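Side-chain contacts in ribose ABC transporter, substrate binding protein (Conexibacter woesei, PDB 4KQ9), which probably binds a sugar such as ribose outside the membrane and delivers it to an ABC transporter: residues G50-S55 with S70-S75; V91-D96 with V102-F107; V108-A113 with V243-Y248; A259-L262 with K266-D269. The protein carries 1 engineered substitution. One frame throughout, in Å; residues are numbered along the deposited sequence.

Interaction 1: G50-S55 with S70-S75; sequences GKQIDS and SPIDGS
The carboxamide of Gln52 reads the backbone of the loop 70-75 with both of its polar ends. Its OE1 accepts from Ile72 N at 2.7 Å, nearly straight (170° at the hydrogen), with the donor in the carbonyl plane on a lone pair. On the other end NE2 donates to Ser70 O at 2.9 Å; the acceptor lies close to the amide plane of Gln52, although the N-H arrives well above the carbonyl plane of Ser70. NE2 also bonds to Ser13 OG on strand 9-15.

The chain reaches this far from helix 49-61 because it runs extended, with CG anti to the backbone N (chi1 -155°) and chi2 at -178°. Between helix and loop the packing is slight: Ile72 CG2 comes within 3.0 Å of Gln52 OE1, a close approach, as the two side chains slide past each other in opposite directions. Phe15 and Leu77 also touch Gln52.

Ser70 OG turns to Tyr12 OH and to Leu94 O. Gln52 is buried, and its two bonds to the loop, with the one to Ser13, fix the rotation of the amide. They tie helix 49-61 to the loop after strand 66-69, in the six-stranded parallel sheet of a periplasmic binding protein domain.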
# COMPACT_ATOMS: atom_id res chain seq x y z
N GLY A 50 15.08 11.83 9.77
CA GLY A 50 16.31 12.56 9.70
C GLY A 50 17.31 11.84 8.86
O GLY A 50 18.06 12.46 8.14
N LYS A 51 17.33 10.53 8.92
CA LYS A 51 18.32 9.77 8.17
C LYS A 51 17.95 9.80 6.67
O LYS A 51 18.83 9.81 5.77
CB LYS A 51 18.34 8.32 8.67
CG LYS A 51 19.73 7.72 8.83
CD LYS A 51 20.41 7.57 7.48
CE LYS A 51 21.33 6.36 7.46
NZ LYS A 51 20.60 5.10 7.17
N GLN A 52 16.65 9.74 6.40
CA GLN A 52 16.22 9.74 4.98
C GLN A 52 16.52 11.09 4.34
O GLN A 52 16.99 11.14 3.22
CB GLN A 52 14.74 9.38 4.80
CG GLN A 52 14.54 8.80 3.37
CD GLN A 52 13.11 8.43 2.98
OE1 GLN A 52 12.14 8.63 3.73
NE2 GLN A 52 12.99 7.90 1.77
N ILE A 53 16.26 12.15 5.09
CA ILE A 53 16.62 13.52 4.70
C ILE A 53 18.09 13.68 4.31
O ILE A 53 18.40 14.29 3.28
CB ILE A 53 16.22 14.50 5.78
CG1 ILE A 53 14.72 14.57 5.84
CG2 ILE A 53 16.80 15.88 5.50
CD1 ILE A 53 14.20 15.36 7.01
N ASP A 54 19.01 13.12 5.10
CA ASP A 54 20.43 13.22 4.76
C ASP A 54 20.66 12.43 3.51
O ASP A 54 21.50 12.81 2.64
CB ASP A 54 21.37 12.61 5.84
CG ASP A 54 21.21 13.22 7.24
OD1 ASP A 54 20.74 14.37 7.40
OD2 ASP A 54 21.59 12.50 8.20
N SER A 55 19.98 11.30 3.40
CA SER A 55 20.27 10.43 2.27
C SER A 55 19.84 11.14 0.96
O SER A 55 20.55 11.11 -0.05
CB SER A 55 19.61 9.08 2.44
OG SER A 55 19.83 8.29 1.29
N SER A 70 10.37 6.98 -1.98
CA SER A 70 9.28 6.48 -1.08
C SER A 70 9.51 7.11 0.32
O SER A 70 10.46 6.74 1.01
CB SER A 70 9.28 4.97 -0.97
OG SER A 70 9.10 4.35 -2.24
N PRO A 71 8.68 8.08 0.72
CA PRO A 71 8.99 8.89 1.91
C PRO A 71 8.59 8.21 3.22
O PRO A 71 7.45 7.80 3.38
CB PRO A 71 8.17 10.15 1.73
CG PRO A 71 7.02 9.72 0.91
CD PRO A 71 7.44 8.55 0.07
N ILE A 72 9.56 8.08 4.12
CA ILE A 72 9.26 7.55 5.46
C ILE A 72 8.23 8.39 6.22
O ILE A 72 7.41 7.83 6.93
CB ILE A 72 10.52 7.38 6.33
CG1 ILE A 72 10.11 6.74 7.67
CG2 ILE A 72 11.22 8.71 6.59
CD1 ILE A 72 11.28 6.06 8.36
N ASP A 73 8.25 9.70 6.08
CA ASP A 73 7.22 10.53 6.71
C ASP A 73 6.80 11.60 5.74
O ASP A 73 7.63 12.37 5.27
CB ASP A 73 7.73 11.22 8.00
CG ASP A 73 6.75 12.28 8.53
OD1 ASP A 73 5.66 11.90 9.00
OD2 ASP A 73 7.02 13.49 8.45
N GLY A 74 5.50 11.72 5.51
CA GLY A 74 4.97 12.65 4.51
C GLY A 74 5.08 14.15 4.73
O GLY A 74 4.89 14.94 3.79
N SER A 75 5.37 14.59 5.95
CA SER A 75 5.48 16.05 6.20
C SER A 75 6.89 16.50 6.50
O SER A 75 7.29 17.57 6.09
CB SER A 75 4.49 16.50 7.29
OG SER A 75 4.56 15.69 8.44

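Interaction 2: V91-D96 with V102-F107; sequences VILLAD and VGQLSF
Leu93 and Phe107 are paired neighbours in the parallel sheet of a periplasmic binding protein domain, where strands 91-94 and 106-109 lie side by side. Phe107 is the side chain to follow. From CB, on the same face of the sheet as Leu93, CG stands anti to the backbone N (chi1 173°), which carries the ring along strand 91-94 toward the turn at its end. CD1 lies 3.9 Å from Leu93 CB and also meets Leu93 O, which sits at the ring edge near its plane. One atom further, CE1 is 3.4 Å from Asp96 C, and CZ stays close to the same residue, near Asp96 C and CA. Arg271 makes a cation-pi contact with this ring.

Leu93 carries the packing on to Gln104: its CD1 is 3.8 Å from Gln104 CG, and the two chains cross at about a right angle. Gln104 is bent at chi2 (-81°), which folds its amide back so that OE1 accepts from Val102 N, while NE2 bonds to a glycerol that is probably from the crystallisation liquor. On the face that carries Ile92 and Ser106, Ile92 CG1 meets Leu105 CD2 at 4.0 Å.

The backbones are joined by Leu93 N to Ser106 O and by Leu105 N to Val91 O, both 2.9 Å. Ser106 OG bonds outward to Asp269 O, whereas its buried N has no partner in the model. At the strand entrance a water accepts from Val91 N at 2.8 Å and donates to Gly103 O.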
# COMPACT_ATOMS: atom_id res chain seq x y z
N VAL A 91 11.41 14.74 -9.66
CA VAL A 91 11.17 13.83 -8.55
C VAL A 91 9.87 13.05 -8.74
O VAL A 91 8.85 13.64 -9.04
CB VAL A 91 11.01 14.61 -7.27
CG1 VAL A 91 10.63 13.72 -6.10
CG2 VAL A 91 12.29 15.39 -6.97
N ILE A 92 9.88 11.76 -8.48
CA ILE A 92 8.65 10.97 -8.50
C ILE A 92 8.50 10.45 -7.08
O ILE A 92 9.41 9.85 -6.55
CB ILE A 92 8.70 9.80 -9.51
CG1 ILE A 92 8.73 10.34 -10.95
CG2 ILE A 92 7.49 8.87 -9.30
CD1 ILE A 92 8.92 9.23 -11.99
N LEU A 93 7.34 10.65 -6.49
CA LEU A 93 7.00 10.01 -5.27
C LEU A 93 6.45 8.61 -5.56
O LEU A 93 5.70 8.40 -6.54
CB LEU A 93 5.96 10.82 -4.50
CG LEU A 93 6.47 12.22 -4.24
CD1 LEU A 93 5.30 13.07 -3.82
CD2 LEU A 93 7.62 12.14 -3.23
N LEU A 94 6.77 7.67 -4.68
CA LEU A 94 6.49 6.26 -4.98
C LEU A 94 5.92 5.57 -3.75
O LEU A 94 6.54 5.61 -2.69
CB LEU A 94 7.77 5.59 -5.50
CG LEU A 94 7.64 4.13 -5.87
CD1 LEU A 94 6.53 3.86 -6.84
CD2 LEU A 94 8.89 3.51 -6.42
N ALA A 95 4.75 4.95 -3.92
CA ALA A 95 3.92 4.22 -2.91
C ALA A 95 3.18 5.08 -1.88
O ALA A 95 2.02 4.81 -1.50
CB ALA A 95 4.70 3.10 -2.24
N ASP A 96 3.87 6.10 -1.40
CA ASP A 96 3.35 7.05 -0.47
C ASP A 96 3.71 8.47 -0.90
O ASP A 96 4.80 8.73 -1.46
CB ASP A 96 3.92 6.81 0.93
CG ASP A 96 3.41 5.53 1.56
OD1 ASP A 96 2.18 5.44 1.90
OD2 ASP A 96 4.24 4.60 1.70
N VAL A 102 4.69 19.56 -3.75
CA VAL A 102 5.92 20.29 -3.87
C VAL A 102 6.46 20.36 -5.32
O VAL A 102 7.65 20.55 -5.50
CB VAL A 102 7.00 19.71 -2.91
CG1 VAL A 102 6.48 19.69 -1.47
CG2 VAL A 102 7.42 18.31 -3.31
N GLY A 103 5.62 20.18 -6.35
CA GLY A 103 6.16 20.28 -7.72
C GLY A 103 6.85 19.01 -8.24
O GLY A 103 7.61 19.01 -9.25
N GLN A 104 6.57 17.90 -7.57
CA GLN A 104 6.96 16.60 -8.11
C GLN A 104 6.41 16.40 -9.50
O GLN A 104 5.30 16.88 -9.86
CB GLN A 104 6.58 15.47 -7.16
CG GLN A 104 5.10 15.10 -7.07
CD GLN A 104 4.34 16.03 -6.16
OE1 GLN A 104 4.94 16.87 -5.49
NE2 GLN A 104 3.00 15.88 -6.12
N LEU A 105 7.17 15.68 -10.27
CA LEU A 105 6.74 15.18 -11.58
C LEU A 105 5.52 14.28 -11.53
O LEU A 105 4.60 14.42 -12.36
CB LEU A 105 7.92 14.43 -12.22
CG LEU A 105 7.83 14.04 -13.68
CD1 LEU A 105 8.01 15.28 -14.54
CD2 LEU A 105 8.86 12.94 -14.01
N SER A 106 5.50 13.33 -10.58
CA SER A 106 4.35 12.49 -10.36
C SER A 106 4.40 11.80 -8.98
O SER A 106 5.44 11.77 -8.30
CB SER A 106 4.27 11.42 -11.47
OG SER A 106 3.03 10.76 -11.45
N PHE A 107 3.24 11.24 -8.60
CA PHE A 107 3.05 10.37 -7.45
C PHE A 107 2.46 9.07 -7.99
O PHE A 107 1.37 9.03 -8.50
CB PHE A 107 2.16 11.05 -6.45
CG PHE A 107 1.74 10.17 -5.30
CD1 PHE A 107 2.48 9.07 -4.90
CD2 PHE A 107 0.60 10.48 -4.61
CE1 PHE A 107 2.04 8.25 -3.87
CE2 PHE A 107 0.17 9.69 -3.56
CZ PHE A 107 0.89 8.58 -3.17
O HOH W 1 9.96 17.09 -10.21

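Interaction 3: V108-A113 with V243-Y248; sequences VGSDFA and VSQCAY
Gln245 lays its whole side chain alongside Ser110, with CB, CG and CD all within 4 Å of Ser110 OG and the amide at the far end doing the bonding. NE2 donates to Ser110 OG at 3.1 Å and 167°, with the hydroxyl oxygen close to the amide plane. The same OG donates to a water at 2.7 Å, and that water in turn donates to Gln245 O, also at 2.7 Å. Side chain and main chain of one glutamine therefore close on a single serine, directly at one end and through water at the other.

Gln245 CG sits anti to its own carbonyl carbon (chi1 -68°) and the chain runs extended from there, which takes NE2 past the serine to the rim of Phe112. CE1 of Phe112 is 3.7 Å from Gln245 NE2, which comes to the ring edge near its plane, ring and amide standing 84° apart. Phe144 meets the phenyl edge-to-face.

Both segments leave a strand and enter a helix here, about 5 Å from the centre of the molecule; in this two-lobed fold they are probably among the segments that cross between the lobes, next to the ligand cleft. Gln245 OE1 and Asp111 N each bond to glycerol, probably from the crystallisation liquor, which may still mark the pocket. Ser244 OG accepts from Cys246 N at 2.9 Å, an ST turn, and Cys246 is tied by a disulfide to Cys296.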
# COMPACT_ATOMS: atom_id res chain seq x y z
N VAL A 108 3.27 8.03 -7.97
CA VAL A 108 2.96 6.71 -8.46
C VAL A 108 2.65 5.87 -7.21
O VAL A 108 3.50 5.75 -6.30
CB VAL A 108 4.16 6.10 -9.23
CG1 VAL A 108 3.97 4.64 -9.55
CG2 VAL A 108 4.39 6.82 -10.53
N GLY A 109 1.46 5.28 -7.17
CA GLY A 109 1.13 4.42 -6.05
C GLY A 109 -0.37 4.14 -5.96
O GLY A 109 -1.17 4.59 -6.79
N SER A 110 -0.72 3.22 -5.06
CA SER A 110 -2.10 2.73 -5.03
C SER A 110 -3.07 3.86 -4.73
O SER A 110 -2.73 4.82 -4.08
CB SER A 110 -2.30 1.64 -3.93
OG SER A 110 -1.42 0.61 -4.08
N ASP A 111 -4.31 3.65 -5.17
CA ASP A 111 -5.45 4.45 -4.80
C ASP A 111 -6.08 3.82 -3.56
O ASP A 111 -6.81 2.82 -3.67
CB ASP A 111 -6.44 4.39 -5.95
CG ASP A 111 -7.72 5.20 -5.69
OD1 ASP A 111 -7.90 5.75 -4.59
OD2 ASP A 111 -8.54 5.25 -6.64
N PHE A 112 -5.76 4.38 -2.42
CA PHE A 112 -6.14 3.81 -1.14
C PHE A 112 -7.68 3.80 -1.01
O PHE A 112 -8.21 2.90 -0.40
CB PHE A 112 -5.52 4.56 0.02
CG PHE A 112 -4.00 4.59 0.05
CD1 PHE A 112 -3.24 3.52 -0.34
CD2 PHE A 112 -3.34 5.71 0.63
CE1 PHE A 112 -1.85 3.55 -0.29
CE2 PHE A 112 -1.95 5.75 0.72
CZ PHE A 112 -1.20 4.66 0.25
N ALA A 113 -8.39 4.75 -1.65
CA ALA A 113 -9.89 4.79 -1.66
C ALA A 113 -10.47 3.66 -2.41
O ALA A 113 -11.48 3.09 -2.00
CB ALA A 113 -10.37 6.10 -2.25
N VAL A 243 -5.84 -7.69 -0.11
CA VAL A 243 -5.59 -6.94 -1.33
C VAL A 243 -4.08 -6.73 -1.46
O VAL A 243 -3.43 -6.24 -0.51
CB VAL A 243 -6.33 -5.60 -1.34
CG1 VAL A 243 -6.15 -4.84 -2.69
CG2 VAL A 243 -7.81 -5.86 -1.14
N SER A 244 -3.51 -7.08 -2.62
CA SER A 244 -2.08 -6.72 -2.95
C SER A 244 -1.98 -5.34 -3.58
O SER A 244 -2.81 -4.98 -4.43
CB SER A 244 -1.51 -7.72 -3.89
OG SER A 244 -0.27 -7.25 -4.34
N GLN A 245 -1.00 -4.55 -3.11
CA GLN A 245 -0.70 -3.27 -3.70
C GLN A 245 0.37 -3.39 -4.75
O GLN A 245 0.86 -2.40 -5.19
CB GLN A 245 -0.19 -2.36 -2.61
CG GLN A 245 -1.26 -2.00 -1.60
CD GLN A 245 -0.74 -0.92 -0.65
OE1 GLN A 245 -0.55 -1.18 0.53
NE2 GLN A 245 -0.45 0.25 -1.18
N CYS A 246 0.77 -4.62 -5.13
CA CYS A 246 1.59 -4.86 -6.33
C CYS A 246 2.93 -4.11 -6.30
O CYS A 246 3.24 -3.33 -7.20
CB CYS A 246 0.80 -4.46 -7.54
SG CYS A 246 -0.67 -5.52 -7.78
N ALA A 247 3.67 -4.33 -5.23
CA ALA A 247 4.92 -3.61 -4.96
C ALA A 247 5.88 -3.72 -6.10
O ALA A 247 6.53 -2.74 -6.52
CB ALA A 247 5.54 -4.17 -3.72
N TYR A 248 6.02 -4.93 -6.63
CA TYR A 248 6.94 -5.16 -7.74
C TYR A 248 6.60 -4.33 -8.99
O TYR A 248 7.49 -3.71 -9.62
CB TYR A 248 6.95 -6.66 -8.11
CG TYR A 248 8.09 -7.00 -9.07
CD1 TYR A 248 9.35 -7.31 -8.60
CD2 TYR A 248 7.88 -7.05 -10.44
CE1 TYR A 248 10.39 -7.64 -9.49
CE2 TYR A 248 8.89 -7.37 -11.32
CZ TYR A 248 10.14 -7.65 -10.82
OH TYR A 248 11.12 -7.98 -11.70
O HOH W 2 -0.66 -0.55 -6.34

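Interaction 4: A259-L262 with K266-D269; sequences ADYL and KKPD
Tyr261 has CG anti to the backbone N (chi1 177°), which swings the ring off helix 247-264 toward the chain that follows the helix. Lys267 answers from the loop 266-269: it starts out pointing away from the helix, but bends at chi2 (-62°) and chi3 fold the chain back, and the two side chains end side by side, pointing the same way. Their polar ends then meet, Lys267 NZ donating to Tyr261 OH at 3.0 Å.

Short of that bond, the aliphatic part of the lysine follows the ring, with CD 3.7 Å from Tyr261 CE1. At the root of the ring the partner is backbone: Lys266 O lies 3.4 Å from Tyr261 CD1, at the ring edge and near its plane. Pro268 CD adds a looser apolar contact at 4.2 Å from the same CD1.

An ammonium donor at the phenol oxygen may lower the pKa of the tyrosine somewhat, though both residues also touch a crystal neighbour and the lattice may influence their pose. Leu105, from the loop before strand 106-109, touches Tyr261, Lys267 and Pro268. At the start of the turn, Thr264 OG1 bonds to both Asp260 O and Lys266 N.

This is surface packing at a helix-to-strand connection, where the last turns of helix 247-264 are held against the loop leading into strand 271-273, an edge strand of the six-stranded parallel sheet.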
# COMPACT_ATOMS: atom_id res chain seq x y z
N ALA A 259 11.95 6.99 -17.04
CA ALA A 259 12.71 6.82 -18.30
C ALA A 259 12.00 7.44 -19.53
O ALA A 259 12.65 8.09 -20.37
CB ALA A 259 13.09 5.39 -18.54
N ASP A 260 10.67 7.36 -19.59
CA ASP A 260 9.97 7.97 -20.69
C ASP A 260 10.11 9.50 -20.62
O ASP A 260 10.25 10.16 -21.67
CB ASP A 260 8.47 7.65 -20.73
CG ASP A 260 8.15 6.21 -21.14
OD1 ASP A 260 9.02 5.49 -21.68
OD2 ASP A 260 6.99 5.78 -20.91
N TYR A 261 9.99 10.08 -19.43
CA TYR A 261 10.20 11.52 -19.28
C TYR A 261 11.64 11.94 -19.69
O TYR A 261 11.82 12.96 -20.43
CB TYR A 261 9.93 11.98 -17.88
CG TYR A 261 10.19 13.43 -17.62
CD1 TYR A 261 9.38 14.36 -18.17
CD2 TYR A 261 11.23 13.87 -16.77
CE1 TYR A 261 9.57 15.70 -17.95
CE2 TYR A 261 11.46 15.23 -16.56
CZ TYR A 261 10.59 16.13 -17.16
OH TYR A 261 10.65 17.49 -16.96
N LEU A 262 12.64 11.22 -19.21
CA LEU A 262 14.04 11.55 -19.60
C LEU A 262 14.29 11.39 -21.11
O LEU A 262 15.09 12.11 -21.70
CB LEU A 262 15.02 10.75 -18.81
CG LEU A 262 15.08 11.00 -17.31
CD1 LEU A 262 16.07 10.02 -16.70
CD2 LEU A 262 15.41 12.43 -16.90
N LYS A 266 8.27 14.78 -22.33
CA LYS A 266 6.84 14.99 -22.12
C LYS A 266 6.43 14.71 -20.63
O LYS A 266 6.72 13.64 -20.12
CB LYS A 266 6.03 14.09 -23.03
CG LYS A 266 6.04 14.50 -24.48
CD LYS A 266 5.49 13.44 -25.42
CE LYS A 266 5.85 13.82 -26.85
NZ LYS A 266 5.68 12.66 -27.78
N LYS A 267 5.75 15.64 -19.98
CA LYS A 267 5.35 15.44 -18.60
C LYS A 267 4.34 14.32 -18.51
O LYS A 267 3.34 14.31 -19.21
CB LYS A 267 4.65 16.66 -18.05
CG LYS A 267 5.44 17.95 -18.04
CD LYS A 267 6.65 17.87 -17.20
CE LYS A 267 6.93 19.22 -16.54
NZ LYS A 267 8.35 19.19 -16.09
N PRO A 268 4.54 13.41 -17.57
CA PRO A 268 3.50 12.40 -17.27
C PRO A 268 2.32 13.03 -16.50
O PRO A 268 2.46 14.16 -16.02
CB PRO A 268 4.26 11.43 -16.37
CG PRO A 268 5.28 12.24 -15.76
CD PRO A 268 5.62 13.40 -16.60
N ASP A 269 1.26 12.27 -16.34
CA ASP A 269 0.18 12.53 -15.40
C ASP A 269 0.84 12.66 -14.01
O ASP A 269 1.75 11.89 -13.69
CB ASP A 269 -0.83 11.40 -15.43
CG ASP A 269 -1.50 11.26 -16.83
OD1 ASP A 269 -2.40 12.03 -17.10
OD2 ASP A 269 -1.10 10.42 -17.67

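Overall arrangement
The four contacts follow one another along the chain without overlap; the segments of interaction 3 lie some 130 residues apart. Interactions 1, 2 and 4 gather around the six-stranded parallel sheet: the centres of 1 and 2 are 13 Å apart and those of 2 and 4 are 12 Å apart, and interaction 2 touches both. Interactions 2 and 3 share strand 106-109, which runs inward to interaction 3, about 5 Å from the centre of the chain. Helix 247-264 leads back out from there to interaction 4, the two centres being 21 Å apart. The lobe of the six-stranded sheet is thus tied to the middle of the molecule by both strand and helix.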